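Local coordinates for penicillin-binding protein (Bacillus halodurans, PDB 3TG9) that probably binds beta-lactams at an active-site serine, as a serine hydrolase of the beta-lactamase and penicillin-binding protein family, though its natural substrate is not established, at residues Y218-I223 with Y292-C297; Q67-G72 with E252-K257; H148-N153 with D269-G274; L127-D132 with V163-S168. All blocks are in the same frame, centred on the assembly; numbering follows the deposited sequence.

Contact 1 of 4, residues Y218-I223 with Y292-C297; sequences YSLPVI and YDPGVC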
loop_
_atom_site.group_PDB
_atom_site.type_symbol
_atom_site.label_atom_id
_atom_site.label_comp_id
_atom_site.label_asym_id
_atom_site.label_seq_id
_atom_site.Cartn_x
_atom_site.Cartn_y
_atom_site.Cartn_z
ATOM N N TYR B 218 1.841 4.773 0.479
ATOM C CA TYR B 218 2.315 5.435 -0.724
ATOM C C TYR B 218 3.068 6.719 -0.399
ATOM O O TYR B 218 3.291 7.545 -1.286
ATOM C CB TYR B 218 1.146 5.729 -1.673
ATOM C CG TYR B 218 0.277 4.527 -1.937
ATOM C CD1 TYR B 218 0.745 3.471 -2.704
ATOM C CD2 TYR B 218 -1.004 4.434 -1.403
ATOM C CE1 TYR B 218 -0.041 2.356 -2.942
ATOM C CE2 TYR B 218 -1.803 3.321 -1.638
ATOM C CZ TYR B 218 -1.313 2.291 -2.410
ATOM O OH TYR B 218 -2.085 1.189 -2.667
ATOM N N SER B 219 3.464 6.872 0.863
ATOM C CA SER B 219 4.109 8.093 1.339
ATOM C C SER B 219 5.590 7.920 1.672
ATOM O O SER B 219 6.301 8.907 1.857
ATOM C CB SER B 219 3.393 8.617 2.584
ATOM O OG SER B 219 2.020 8.818 2.333
ATOM N N LEU B 220 6.043 6.672 1.772
ATOM C CA LEU B 220 7.441 6.372 2.099
ATOM C C LEU B 220 8.033 5.446 1.038
ATOM O O LEU B 220 7.288 4.801 0.308
ATOM C CB LEU B 220 7.538 5.677 3.461
ATOM C CG LEU B 220 7.437 6.493 4.755
ATOM C CD1 LEU B 220 6.105 7.201 4.894
ATOM C CD2 LEU B 220 7.679 5.578 5.947
ATOM N N PRO B 221 9.372 5.377 0.947
ATOM C CA PRO B 221 9.954 4.318 0.116
ATOM C C PRO B 221 9.389 2.972 0.566
ATOM O O PRO B 221 9.138 2.765 1.761
ATOM C CB PRO B 221 11.449 4.416 0.426
ATOM C CG PRO B 221 11.653 5.858 0.820
ATOM C CD PRO B 221 10.401 6.250 1.548
ATOM N N VAL B 222 9.182 2.066 -0.379
ATOM C CA VAL B 222 8.429 0.853 -0.104
ATOM C C VAL B 222 9.101 0.035 0.992
ATOM O O VAL B 222 8.444 -0.713 1.706
ATOM C CB VAL B 222 8.236 0.010 -1.383
ATOM C CG1 VAL B 222 9.579 -0.315 -2.007
ATOM C CG2 VAL B 222 7.434 -1.267 -1.090
ATOM N N ILE B 223 10.413 0.195 1.131
ATOM C CA ILE B 223 11.158 -0.530 2.147
ATOM C C ILE B 223 12.157 0.431 2.765
ATOM O O ILE B 223 12.595 1.375 2.115
ATOM C CB ILE B 223 11.880 -1.776 1.569
ATOM C CG1 ILE B 223 12.528 -2.604 2.683
ATOM C CG2 ILE B 223 12.922 -1.371 0.545
ATOM C CD1 ILE B 223 13.144 -3.906 2.185
ATOM N N TYR B 292 10.978 11.156 12.076
ATOM C CA TYR B 292 9.628 11.558 11.712
ATOM C C TYR B 292 9.357 11.273 10.235
ATOM O O TYR B 292 10.099 11.721 9.356
ATOM C CB TYR B 292 9.408 13.043 12.004
ATOM C CG TYR B 292 9.300 13.349 13.477
ATOM C CD1 TYR B 292 10.438 13.404 14.289
ATOM C CD2 TYR B 292 8.061 13.582 14.062
ATOM C CE1 TYR B 292 10.339 13.686 15.660
ATOM C CE2 TYR B 292 7.951 13.862 15.419
ATOM C CZ TYR B 292 9.089 13.915 16.212
ATOM O OH TYR B 292 8.946 14.191 17.549
ATOM N N ASP B 293 8.297 10.512 9.976
ATOM C CA ASP B 293 7.841 10.245 8.617
ATOM C C ASP B 293 6.325 10.402 8.628
ATOM O O ASP B 293 5.708 10.417 9.701
ATOM C CB ASP B 293 8.191 8.810 8.195
ATOM C CG ASP B 293 9.568 8.686 7.545
ATOM O OD1 ASP B 293 10.058 9.671 6.961
ATOM O OD2 ASP B 293 10.158 7.576 7.605
ATOM N N PRO B 294 5.709 10.525 7.444
ATOM C CA PRO B 294 4.246 10.422 7.420
ATOM C C PRO B 294 3.764 9.140 8.105
ATOM O O PRO B 294 4.193 8.052 7.736
ATOM C CB PRO B 294 3.938 10.406 5.920
ATOM C CG PRO B 294 5.026 11.322 5.339
ATOM C CD PRO B 294 6.262 10.961 6.142
ATOM N N GLY B 295 2.909 9.283 9.113
ATOM C CA GLY B 295 2.391 8.153 9.864
ATOM C C GLY B 295 3.346 7.524 10.865
ATOM O O GLY B 295 3.080 6.430 11.375
ATOM N N VAL B 296 4.457 8.204 11.144
ATOM C CA VAL B 296 5.520 7.652 11.983
ATOM C C VAL B 296 6.211 8.713 12.837
ATOM O O VAL B 296 6.568 9.784 12.339
ATOM C CB VAL B 296 6.627 7.049 11.118
ATOM C CG1 VAL B 296 7.824 6.680 11.971
ATOM C CG2 VAL B 296 6.112 5.844 10.342
ATOM N N CYS B 297 6.420 8.412 14.117
ATOM C CA CYS B 297 7.372 9.179 14.932
ATOM C C CYS B 297 8.048 8.278 15.969
ATOM O O CYS B 297 7.537 7.213 16.321
ATOM C CB CYS B 297 6.733 10.420 15.564
ATOM S SG CYS B 297 5.432 10.095 16.762
#

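Contact 2 of 4, residues Q67-G72 with E252-K257; sequences QLVEAG and ETYTQK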
loop_
_atom_site.group_PDB
_atom_site.type_symbol
_atom_site.label_atom_id
_atom_site.label_comp_id
_atom_site.label_asym_id
_atom_site.label_seq_id
_atom_site.Cartn_x
_atom_site.Cartn_y
_atom_site.Cartn_z
ATOM N N GLN B 67 31.751 -0.865 12.106
ATOM C CA GLN B 67 32.181 -2.264 12.153
ATOM C C GLN B 67 33.141 -2.589 11.020
ATOM O O GLN B 67 34.070 -3.381 11.191
ATOM C CB GLN B 67 30.996 -3.217 12.079
ATOM C CG GLN B 67 30.091 -3.203 13.280
ATOM C CD GLN B 67 28.920 -4.138 13.096
ATOM O OE1 GLN B 67 28.496 -4.388 11.968
ATOM N NE2 GLN B 67 28.392 -4.666 14.198
ATOM N N LEU B 68 32.905 -1.988 9.861
ATOM C CA LEU B 68 33.791 -2.175 8.722
ATOM C C LEU B 68 35.140 -1.524 9.005
ATOM O O LEU B 68 36.188 -2.051 8.630
ATOM C CB LEU B 68 33.174 -1.586 7.455
ATOM C CG LEU B 68 31.846 -2.210 7.013
ATOM C CD1 LEU B 68 31.349 -1.534 5.760
ATOM C CD2 LEU B 68 31.999 -3.708 6.800
ATOM N N VAL B 69 35.112 -0.374 9.665
ATOM C CA VAL B 69 36.354 0.280 10.055
ATOM C C VAL B 69 37.084 -0.569 11.096
ATOM O O VAL B 69 38.262 -0.869 10.934
ATOM C CB VAL B 69 36.120 1.719 10.556
ATOM C CG1 VAL B 69 37.440 2.364 10.999
ATOM C CG2 VAL B 69 35.456 2.554 9.466
ATOM N N GLU B 70 36.373 -0.989 12.138
ATOM C CA GLU B 70 36.971 -1.820 13.182
ATOM C C GLU B 70 37.526 -3.125 12.623
ATOM O O GLU B 70 38.477 -3.686 13.169
ATOM C CB GLU B 70 35.975 -2.102 14.317
ATOM C CG GLU B 70 36.413 -3.211 15.268
ATOM C CD GLU B 70 35.511 -3.355 16.489
ATOM O OE1 GLU B 70 34.795 -2.381 16.807
ATOM O OE2 GLU B 70 35.517 -4.434 17.138
ATOM N N ALA B 71 36.932 -3.608 11.536
ATOM C CA ALA B 71 37.356 -4.862 10.925
ATOM C C ALA B 71 38.501 -4.626 9.952
ATOM O O ALA B 71 39.017 -5.567 9.342
ATOM C CB ALA B 71 36.188 -5.526 10.210
ATOM N N GLY B 72 38.887 -3.366 9.795
ATOM C CA GLY B 72 40.009 -3.023 8.946
ATOM C C GLY B 72 39.713 -3.137 7.464
ATOM O O GLY B 72 40.628 -3.283 6.653
ATOM N N GLU B 252 35.496 -1.172 22.516
ATOM C CA GLU B 252 35.392 0.061 23.294
ATOM C C GLU B 252 35.849 1.319 22.534
ATOM O O GLU B 252 35.168 2.345 22.551
ATOM C CB GLU B 252 36.154 -0.088 24.612
ATOM C CG GLU B 252 36.350 1.209 25.354
ATOM C CD GLU B 252 37.235 1.040 26.564
ATOM O OE1 GLU B 252 36.765 0.482 27.577
ATOM O OE2 GLU B 252 38.405 1.460 26.495
ATOM N N THR B 253 37.001 1.238 21.876
ATOM C CA THR B 253 37.514 2.348 21.081
ATOM C C THR B 253 36.522 2.822 20.014
ATOM O O THR B 253 36.271 4.021 19.874
ATOM C CB THR B 253 38.817 1.960 20.356
ATOM O OG1 THR B 253 39.820 1.607 21.314
ATOM C CG2 THR B 253 39.319 3.119 19.519
ATOM N N TYR B 254 35.972 1.886 19.244
ATOM C CA TYR B 254 35.081 2.267 18.144
ATOM C C TYR B 254 33.694 2.680 18.611
ATOM O O TYR B 254 33.103 3.605 18.060
ATOM C CB TYR B 254 35.043 1.198 17.047
ATOM C CG TYR B 254 36.281 1.257 16.191
ATOM C CD1 TYR B 254 37.378 0.443 16.460
ATOM C CD2 TYR B 254 36.380 2.164 15.152
ATOM C CE1 TYR B 254 38.527 0.509 15.690
ATOM C CE2 TYR B 254 37.520 2.241 14.376
ATOM C CZ TYR B 254 38.591 1.413 14.650
ATOM O OH TYR B 254 39.729 1.493 13.878
ATOM N N THR B 255 33.187 2.016 19.640
ATOM C CA THR B 255 31.957 2.466 20.277
ATOM C C THR B 255 32.081 3.926 20.721
ATOM O O THR B 255 31.202 4.754 20.444
ATOM C CB THR B 255 31.619 1.607 21.485
ATOM O OG1 THR B 255 31.507 0.241 21.074
ATOM C CG2 THR B 255 30.305 2.060 22.100
ATOM N N GLN B 256 33.188 4.230 21.393
ATOM C CA GLN B 256 33.451 5.564 21.925
ATOM C C GLN B 256 33.641 6.590 20.814
ATOM O O GLN B 256 33.217 7.740 20.947
ATOM C CB GLN B 256 34.692 5.518 22.821
ATOM C CG GLN B 256 34.861 6.688 23.788
ATOM C CD GLN B 256 35.715 6.304 24.993
ATOM O OE1 GLN B 256 35.790 5.129 25.366
ATOM N NE2 GLN B 256 36.363 7.295 25.609
ATOM N N LYS B 257 34.281 6.180 19.720
ATOM C CA LYS B 257 34.440 7.063 18.566
ATOM C C LYS B 257 33.080 7.434 17.968
ATOM O O LYS B 257 32.874 8.568 17.531
ATOM C CB LYS B 257 35.328 6.418 17.492
ATOM C CG LYS B 257 36.755 6.111 17.949
ATOM C CD LYS B 257 37.734 6.055 16.776
ATOM C CE LYS B 257 37.796 7.402 16.048
ATOM N NZ LYS B 257 38.751 7.407 14.893
#

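Contact 3 of 4, residues H148-N153 with D269-G274; sequences HRFHYN and DYYGYG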
loop_
_atom_site.group_PDB
_atom_site.type_symbol
_atom_site.label_atom_id
_atom_site.label_comp_id
_atom_site.label_asym_id
_atom_site.label_seq_id
_atom_site.Cartn_x
_atom_site.Cartn_y
_atom_site.Cartn_z
ATOM N N HIS B 148 32.759 21.912 5.607
ATOM C CA HIS B 148 32.491 23.320 5.901
ATOM C C HIS B 148 31.526 23.536 7.072
ATOM O O HIS B 148 31.852 24.249 8.021
ATOM C CB HIS B 148 32.007 24.070 4.653
ATOM C CG HIS B 148 31.947 25.559 4.830
ATOM N ND1 HIS B 148 30.760 26.263 4.839
ATOM C CD2 HIS B 148 32.927 26.475 5.017
ATOM C CE1 HIS B 148 31.012 27.548 5.018
ATOM N NE2 HIS B 148 32.319 27.705 5.127
ATOM N N ARG B 149 30.341 22.932 7.011
ATOM C CA ARG B 149 29.361 23.137 8.075
ATOM C C ARG B 149 28.465 21.929 8.320
ATOM O O ARG B 149 28.475 20.973 7.551
ATOM C CB ARG B 149 28.504 24.364 7.778
ATOM C CG ARG B 149 27.500 24.166 6.661
ATOM C CD ARG B 149 26.820 25.480 6.315
ATOM N NE ARG B 149 25.395 25.308 6.044
ATOM C CZ ARG B 149 24.887 25.007 4.851
ATOM N NH1 ARG B 149 25.692 24.839 3.811
ATOM N NH2 ARG B 149 23.574 24.873 4.696
ATOM N N PHE B 150 27.693 21.983 9.402
ATOM C CA PHE B 150 26.730 20.931 9.707
ATOM C C PHE B 150 25.406 21.150 8.975
ATOM O O PHE B 150 24.795 22.213 9.077
ATOM C CB PHE B 150 26.485 20.811 11.218
ATOM C CG PHE B 150 25.496 19.728 11.585
ATOM C CD1 PHE B 150 25.932 18.447 11.886
ATOM C CD2 PHE B 150 24.127 19.990 11.604
ATOM C CE1 PHE B 150 25.023 17.442 12.209
ATOM C CE2 PHE B 150 23.217 19.000 11.930
ATOM C CZ PHE B 150 23.665 17.721 12.234
ATOM N N HIS B 151 24.964 20.133 8.247
ATOM C CA HIS B 151 23.683 20.200 7.562
ATOM C C HIS B 151 23.050 18.817 7.436
ATOM O O HIS B 151 23.514 17.980 6.655
ATOM C CB HIS B 151 23.853 20.821 6.179
ATOM C CG HIS B 151 22.564 21.244 5.550
ATOM N ND1 HIS B 151 21.780 20.389 4.811
ATOM C CD2 HIS B 151 21.917 22.436 5.559
ATOM C CE1 HIS B 151 20.708 21.031 4.385
ATOM N NE2 HIS B 151 20.767 22.277 4.826
ATOM N N TYR B 152 21.991 18.578 8.206
ATOM C CA TYR B 152 21.339 17.266 8.205
ATOM C C TYR B 152 20.974 16.819 6.791
ATOM O O TYR B 152 20.267 17.517 6.071
ATOM C CB TYR B 152 20.100 17.258 9.105
ATOM C CG TYR B 152 19.607 15.862 9.418
ATOM C CD1 TYR B 152 20.168 15.129 10.454
ATOM C CD2 TYR B 152 18.591 15.270 8.666
ATOM C CE1 TYR B 152 19.724 13.841 10.749
ATOM C CE2 TYR B 152 18.140 13.982 8.949
ATOM C CZ TYR B 152 18.712 13.274 9.996
ATOM O OH TYR B 152 18.280 11.997 10.296
ATOM N N ASN B 153 21.461 15.644 6.415
ATOM C CA ASN B 153 21.409 15.192 5.037
ATOM C C ASN B 153 21.062 13.703 4.926
ATOM O O ASN B 153 21.797 12.844 5.419
ATOM C CB ASN B 153 22.760 15.471 4.374
ATOM C CG ASN B 153 22.736 15.260 2.879
ATOM O OD1 ASN B 153 22.425 14.177 2.402
ATOM N ND2 ASN B 153 23.083 16.302 2.131
ATOM N N ASP B 269 23.084 20.691 21.620
ATOM C CA ASP B 269 23.062 19.616 20.654
ATOM C C ASP B 269 24.371 19.441 19.900
ATOM O O ASP B 269 24.884 20.370 19.271
ATOM C CB ASP B 269 21.903 19.810 19.673
ATOM C CG ASP B 269 20.568 19.854 20.373
ATOM O OD1 ASP B 269 20.305 18.950 21.198
ATOM O OD2 ASP B 269 19.790 20.794 20.116
ATOM N N TYR B 270 24.882 18.218 19.962
ATOM C CA TYR B 270 26.038 17.798 19.195
ATOM C C TYR B 270 25.642 16.554 18.412
ATOM O O TYR B 270 24.627 15.937 18.711
ATOM C CB TYR B 270 27.196 17.485 20.139
ATOM C CG TYR B 270 27.615 18.681 20.965
ATOM C CD1 TYR B 270 26.813 19.146 21.999
ATOM C CD2 TYR B 270 28.802 19.356 20.699
ATOM C CE1 TYR B 270 27.179 20.251 22.749
ATOM C CE2 TYR B 270 29.187 20.464 21.454
ATOM C CZ TYR B 270 28.368 20.902 22.476
ATOM O OH TYR B 270 28.719 21.998 23.224
ATOM N N TYR B 271 26.432 16.196 17.407
ATOM C CA TYR B 271 26.193 14.971 16.650
ATOM C C TYR B 271 27.448 14.115 16.691
ATOM O O TYR B 271 28.563 14.636 16.622
ATOM C CB TYR B 271 25.821 15.297 15.201
ATOM C CG TYR B 271 25.004 14.226 14.490
ATOM C CD1 TYR B 271 25.578 13.411 13.521
ATOM C CD2 TYR B 271 23.659 14.047 14.783
ATOM C CE1 TYR B 271 24.838 12.449 12.868
ATOM C CE2 TYR B 271 22.908 13.086 14.133
ATOM C CZ TYR B 271 23.505 12.283 13.180
ATOM O OH TYR B 271 22.760 11.320 12.529
ATOM N N GLY B 272 27.269 12.806 16.833
ATOM C CA GLY B 272 28.389 11.886 16.806
ATOM C C GLY B 272 28.477 11.257 15.431
ATOM O O GLY B 272 28.410 11.949 14.424
ATOM N N TYR B 273 28.643 9.942 15.399
ATOM C CA TYR B 273 28.476 9.184 14.173
ATOM C C TYR B 273 27.071 8.584 14.134
ATOM O O TYR B 273 26.821 7.533 14.720
ATOM C CB TYR B 273 29.516 8.071 14.086
ATOM C CG TYR B 273 30.906 8.519 13.689
ATOM C CD1 TYR B 273 31.118 9.753 13.084
ATOM C CD2 TYR B 273 32.001 7.687 13.885
ATOM C CE1 TYR B 273 32.388 10.154 12.704
ATOM C CE2 TYR B 273 33.270 8.074 13.509
ATOM C CZ TYR B 273 33.461 9.307 12.918
ATOM O OH TYR B 273 34.730 9.686 12.547
ATOM N N GLY B 274 26.150 9.267 13.463
ATOM C CA GLY B 274 24.807 8.748 13.278
ATOM C C GLY B 274 23.963 8.752 14.536
ATOM O O GLY B 274 22.969 8.024 14.628
#

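Contact 4 of 4, residues L127-D132 with V163-S168; sequences LRRLKD and VVESVS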
loop_
_atom_site.group_PDB
_atom_site.type_symbol
_atom_site.label_atom_id
_atom_site.label_comp_id
_atom_site.label_asym_id
_atom_site.label_seq_id
_atom_site.Cartn_x
_atom_site.Cartn_y
_atom_site.Cartn_z
ATOM N N LEU B 127 11.515 2.052 -5.235
ATOM C CA LEU B 127 12.675 2.340 -4.390
ATOM C C LEU B 127 12.981 1.142 -3.515
ATOM O O LEU B 127 12.707 1.157 -2.318
ATOM C CB LEU B 127 12.399 3.549 -3.503
ATOM C CG LEU B 127 12.274 4.831 -4.314
ATOM C CD1 LEU B 127 11.578 5.927 -3.522
ATOM C CD2 LEU B 127 13.660 5.256 -4.759
ATOM N N ARG B 128 13.555 0.105 -4.111
ATOM C CA ARG B 128 13.750 -1.152 -3.404
ATOM C C ARG B 128 15.210 -1.420 -3.041
ATOM O O ARG B 128 15.497 -2.170 -2.108
ATOM C CB ARG B 128 13.154 -2.282 -4.234
ATOM C CG ARG B 128 11.813 -1.891 -4.813
ATOM C CD ARG B 128 10.897 -3.078 -4.954
ATOM N NE ARG B 128 10.418 -3.561 -3.668
ATOM C CZ ARG B 128 9.137 -3.772 -3.355
ATOM N NH1 ARG B 128 8.829 -4.228 -2.150
ATOM N NH2 ARG B 128 8.160 -3.536 -4.226
ATOM N N ARG B 129 16.122 -0.793 -3.775
ATOM C CA ARG B 129 17.540 -0.892 -3.478
ATOM C C ARG B 129 18.054 0.510 -3.244
ATOM O O ARG B 129 17.481 1.479 -3.742
ATOM C CB ARG B 129 18.303 -1.525 -4.638
ATOM C CG ARG B 129 17.791 -2.885 -5.075
ATOM C CD ARG B 129 17.971 -3.927 -3.988
ATOM N NE ARG B 129 19.211 -3.744 -3.237
ATOM C CZ ARG B 129 20.405 -4.171 -3.638
ATOM N NH1 ARG B 129 20.537 -4.806 -4.800
ATOM N NH2 ARG B 129 21.473 -3.960 -2.879
ATOM N N LEU B 130 19.133 0.622 -2.483
ATOM C CA LEU B 130 19.686 1.924 -2.162
ATOM C C LEU B 130 20.097 2.679 -3.422
ATOM O O LEU B 130 19.973 3.900 -3.491
ATOM C CB LEU B 130 20.868 1.777 -1.206
ATOM C CG LEU B 130 20.555 1.155 0.160
ATOM C CD1 LEU B 130 21.731 1.319 1.084
ATOM C CD2 LEU B 130 19.319 1.776 0.766
ATOM N N LYS B 131 20.581 1.954 -4.424
ATOM C CA LYS B 131 20.991 2.605 -5.663
ATOM C C LYS B 131 19.838 3.322 -6.348
ATOM O O LYS B 131 20.054 4.247 -7.131
ATOM C CB LYS B 131 21.681 1.625 -6.619
ATOM C CG LYS B 131 21.469 0.151 -6.302
ATOM C CD LYS B 131 20.295 -0.427 -7.065
ATOM C CE LYS B 131 20.417 -0.131 -8.549
ATOM N NZ LYS B 131 21.731 -0.582 -9.080
ATOM N N ASP B 132 18.612 2.917 -6.033
ATOM C CA ASP B 132 17.444 3.527 -6.665
ATOM C C ASP B 132 17.294 4.992 -6.250
ATOM O O ASP B 132 16.605 5.766 -6.911
ATOM C CB ASP B 132 16.169 2.734 -6.349
ATOM C CG ASP B 132 16.195 1.335 -6.934
ATOM O OD1 ASP B 132 16.724 1.165 -8.053
ATOM O OD2 ASP B 132 15.689 0.398 -6.282
ATOM N N VAL B 163 28.139 2.345 0.523
ATOM C CA VAL B 163 29.488 1.958 0.907
ATOM C C VAL B 163 29.464 0.625 1.642
ATOM O O VAL B 163 30.272 -0.257 1.367
ATOM C CB VAL B 163 30.173 3.038 1.764
ATOM C CG1 VAL B 163 31.470 2.503 2.350
ATOM C CG2 VAL B 163 30.425 4.290 0.926
ATOM N N VAL B 164 28.519 0.470 2.563
ATOM C CA VAL B 164 28.393 -0.779 3.297
ATOM C C VAL B 164 28.206 -1.949 2.344
ATOM O O VAL B 164 28.781 -3.019 2.542
ATOM C CB VAL B 164 27.222 -0.742 4.298
ATOM C CG1 VAL B 164 26.912 -2.150 4.812
ATOM C CG2 VAL B 164 27.543 0.191 5.458
ATOM N N GLU B 165 27.403 -1.737 1.304
ATOM C CA GLU B 165 27.121 -2.778 0.325
ATOM C C GLU B 165 28.359 -3.079 -0.500
ATOM O O GLU B 165 28.712 -4.241 -0.726
ATOM C CB GLU B 165 25.974 -2.351 -0.600
ATOM C CG GLU B 165 24.616 -2.316 0.075
ATOM C CD GLU B 165 23.474 -2.012 -0.885
ATOM O OE1 GLU B 165 23.723 -1.466 -1.981
ATOM O OE2 GLU B 165 22.318 -2.318 -0.530
ATOM N N SER B 166 29.011 -2.013 -0.946
ATOM C CA SER B 166 30.173 -2.118 -1.818
ATOM C C SER B 166 31.346 -2.790 -1.114
ATOM O O SER B 166 32.111 -3.536 -1.731
ATOM C CB SER B 166 30.577 -0.730 -2.319
ATOM O OG SER B 166 31.539 -0.815 -3.354
ATOM N N VAL B 167 31.478 -2.522 0.182
ATOM C CA VAL B 167 32.549 -3.095 0.989
ATOM C C VAL B 167 32.230 -4.512 1.440
ATOM O O VAL B 167 33.117 -5.361 1.513
ATOM C CB VAL B 167 32.822 -2.236 2.253
ATOM C CG1 VAL B 167 33.740 -2.968 3.215
ATOM C CG2 VAL B 167 33.393 -0.867 1.867
ATOM N N SER B 168 30.965 -4.763 1.761
ATOM C CA SER B 168 30.566 -6.060 2.290
ATOM C C SER B 168 30.191 -7.050 1.185
ATOM O O SER B 168 30.449 -8.246 1.301
ATOM C CB SER B 168 29.404 -5.908 3.273
ATOM O OG SER B 168 28.206 -5.556 2.602
HETATM O O HOH W 1 19.680 -2.202 -0.947
#

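Contact 1 of 4, residues Y218-I223 with Y292-C297
Leu220 meets the hairpin turn at Asp293 and Pro294 with its two methyl branches, and it has the most surface buried of any residue here. Leu220 CD2 lies 3.6 Å from Asp293 OD2, while Leu220 CD1 lies against the Pro294 ring, 4.0 Å from Pro294 CD and 3.5 Å from Pro294 O. The forked leucine thus straddles two successive residues of the turn. Its CG lies beside the backbone N (chi1 -79°), which carries the branch point toward the hairpin, and chi2 of 62° then sets one methyl on each residue. Next to it Ser219 adds a short hydrocarbon touch, its CB 3.8 Å from Pro294 CB; a small side chain fits well so close to the proline ring.

The turn itself is a type II beta turn from Asp293 to Val296. It is closed by Val296 N to Asp293 O at 2.9 Å and by Asp293 N to Val296 O at 3.0 Å, and it joins strands 284-293 and 296-303 of the large antiparallel sheet. Proline suits the second position, where phi is near -53°, and glycine the third, where phi is positive. Further out, Asn216 donates to the O of Pro294 and Ser317 accepts from the N of Gly295, so two further residues hold the turn. Tyr218, just before Ser219, reaches the second subunit and bonds to the O of its Leu217.

No hydrogen bond or salt bridge crosses between 218-223 and 292-297. The contact is therefore van der Waals in character and rests on shape fit, while Pro294 O and Gly295 N find their polar partners outside it.

Contact 2 of 4, residues Q67-G72 with E252-K257
Tyr254 packs its ring on the last turn of helix 58-70, in a helix-to-helix contact between the C-terminal end of that helix and the start of helix 252-258, without any hydrogen bond between the two segments. CB of Glu70 sits over one face of the ring, 3.9 Å from the Tyr254 centroid and 23° off the normal, a CH-pi contact. Val69 comes in obliquely from the preceding position, CG1 lying 3.4 Å from Tyr254 CE2. A flat tyrosine can meet both neighbours at once: the methylene of one and the methyl of the other.

Helix 58-70 begins at the SxxK-type lysine, probably part of the active site as in related serine enzymes, and the contact lies at its other end. There, just after the helix's regular bond from Ala71 N to Gln67 O, the chain leaves in a Schellman motif: Gly72 takes positive phi, and its N bonds to Val69 O at 2.8 Å.

Glu70 is stretched out with CG anti to the backbone N (chi1 167°), which carries its carboxylate alongside the tyrosine, OE1 3.6 Å from Tyr254 CB. That oxygen accepts from Asn251 N, while Asn251 OD1 takes the N of Tyr254.

Contact 3 of 4, residues H148-N153 with D269-G274
Tyr271, Phe150 and Tyr152 carry the contact, and Tyr271 has the largest share of buried surface. Phe150 approaches it with one ring carbon: CE1 lies 3.8 Å from CB of Tyr271 and 3.9 Å from its CG, at the root of the tyrosine side chain. The two rings are 5.8 Å apart between centroids, with planes at 58°, and the side chains cross nearly at a right angle. The pair is oblique. For Phe150, CG anti to the backbone N (chi1 -180°) swings the ring out from the loop toward strand 269-271, where it also packs on Val263 and Cys265 of the neighbouring strand. A plain hydrocarbon ring suits this place between side chains of two strands.

Tyr152 touches more lightly, its CE1 4.3 Å from Tyr271 OH. Around them the aromatic cluster widens: the ring of His99 meets both tyrosines, and Trp276 lies edge-to-face with Tyr271.

The hydroxyl of Tyr152 is hydrogen-bonded to Lys58 NZ and to Ser55 OG. One residue on, Asn153 caps the start of helix 155-168 through OD1 to Gly156 N. The loop carrying the probable active-site tyrosine is thus packed by Phe150 and Tyr152 on Tyr271 of strand 269-271. Ser55, Lys58 and Tyr152 are consistent with the SxxK and Tyr-x-Asn motifs of class C-type beta-lactamases and related penicillin-binding proteins, in which the serine is the nucleophile.

Contact 4 of 4, residues L127-D132 with V163-S168
Arg129 and Glu165 face each other as a salt bridge whose two flat groups are turned well apart, their planes 55° from one another. NH2 of Arg129 donates to Glu165 OE2 at 3.0 Å, with an N-H...O angle of 147°. The oxygen lies at the edge of the guanidinium, close to its plane, yet the nitrogen meets OE2 from above the carboxylate plane, so this is a single-point bridge, unlike the side-on pairing that uses two oxygens and two nitrogens. Bent at chi2 (-65°) and again at chi3, the arginine chain curls to bring NH2 to the acid, whereas Glu165 reaches out straight beyond CG.

A water reinforces the pair. It takes the NE hydrogen of Arg129 at 2.8 Å and gives its own to Glu165 OE2 at 2.7 Å, while also accepting from Leu130 N at 3.3 Å. OE2 accepts in addition from Phe172 N, so several donors converge on one oxygen; this would probably favour the ionised acid. Leu130 contributes hydrocarbon, its CG 4.0 Å from Glu165 OE2.

Behind the bridge, Asp132 OD2 holds the loop in shape, receiving Arg129 N at 2.8 Å and also Arg128 N. The short aspartate side chain keeps its carboxylate close to the backbone, where OD2 can take two successive amides.

Glu165 stands on helix 155-168, which packs Val163 and Val164 on Ile65 of helix 58-70. Phe172 begins helix 172-182, where it also touches Leu130, so the contact fastens the 127-132 loop where helices 155-168 and 172-182 meet.

How the contacts relate
From the N terminus, contact 2 opens first, at the end of helix 58-70, and closes at helix 252-258, a loop of 179 intervening residues. Contact 4 is nested within it, closing a short loop from 127-132 to helix 155-168. Contact 3 opens at 148-153, inside contact 4, and ends at strand 269-271 beyond contact 2, so it crosses both. Contact 1 starts later, at 218-223, and crosses contacts 2 and 3 by ending on the hairpin 292-297; it follows contact 4 in series. Contacts 1 and 3 tie loops to the large sheet, while contact 2 joins two helices and contact 4 fastens a loop to helix 155-168. Val222 touches Arg128, and Leu68 touches Val167, linking neighbouring contacts.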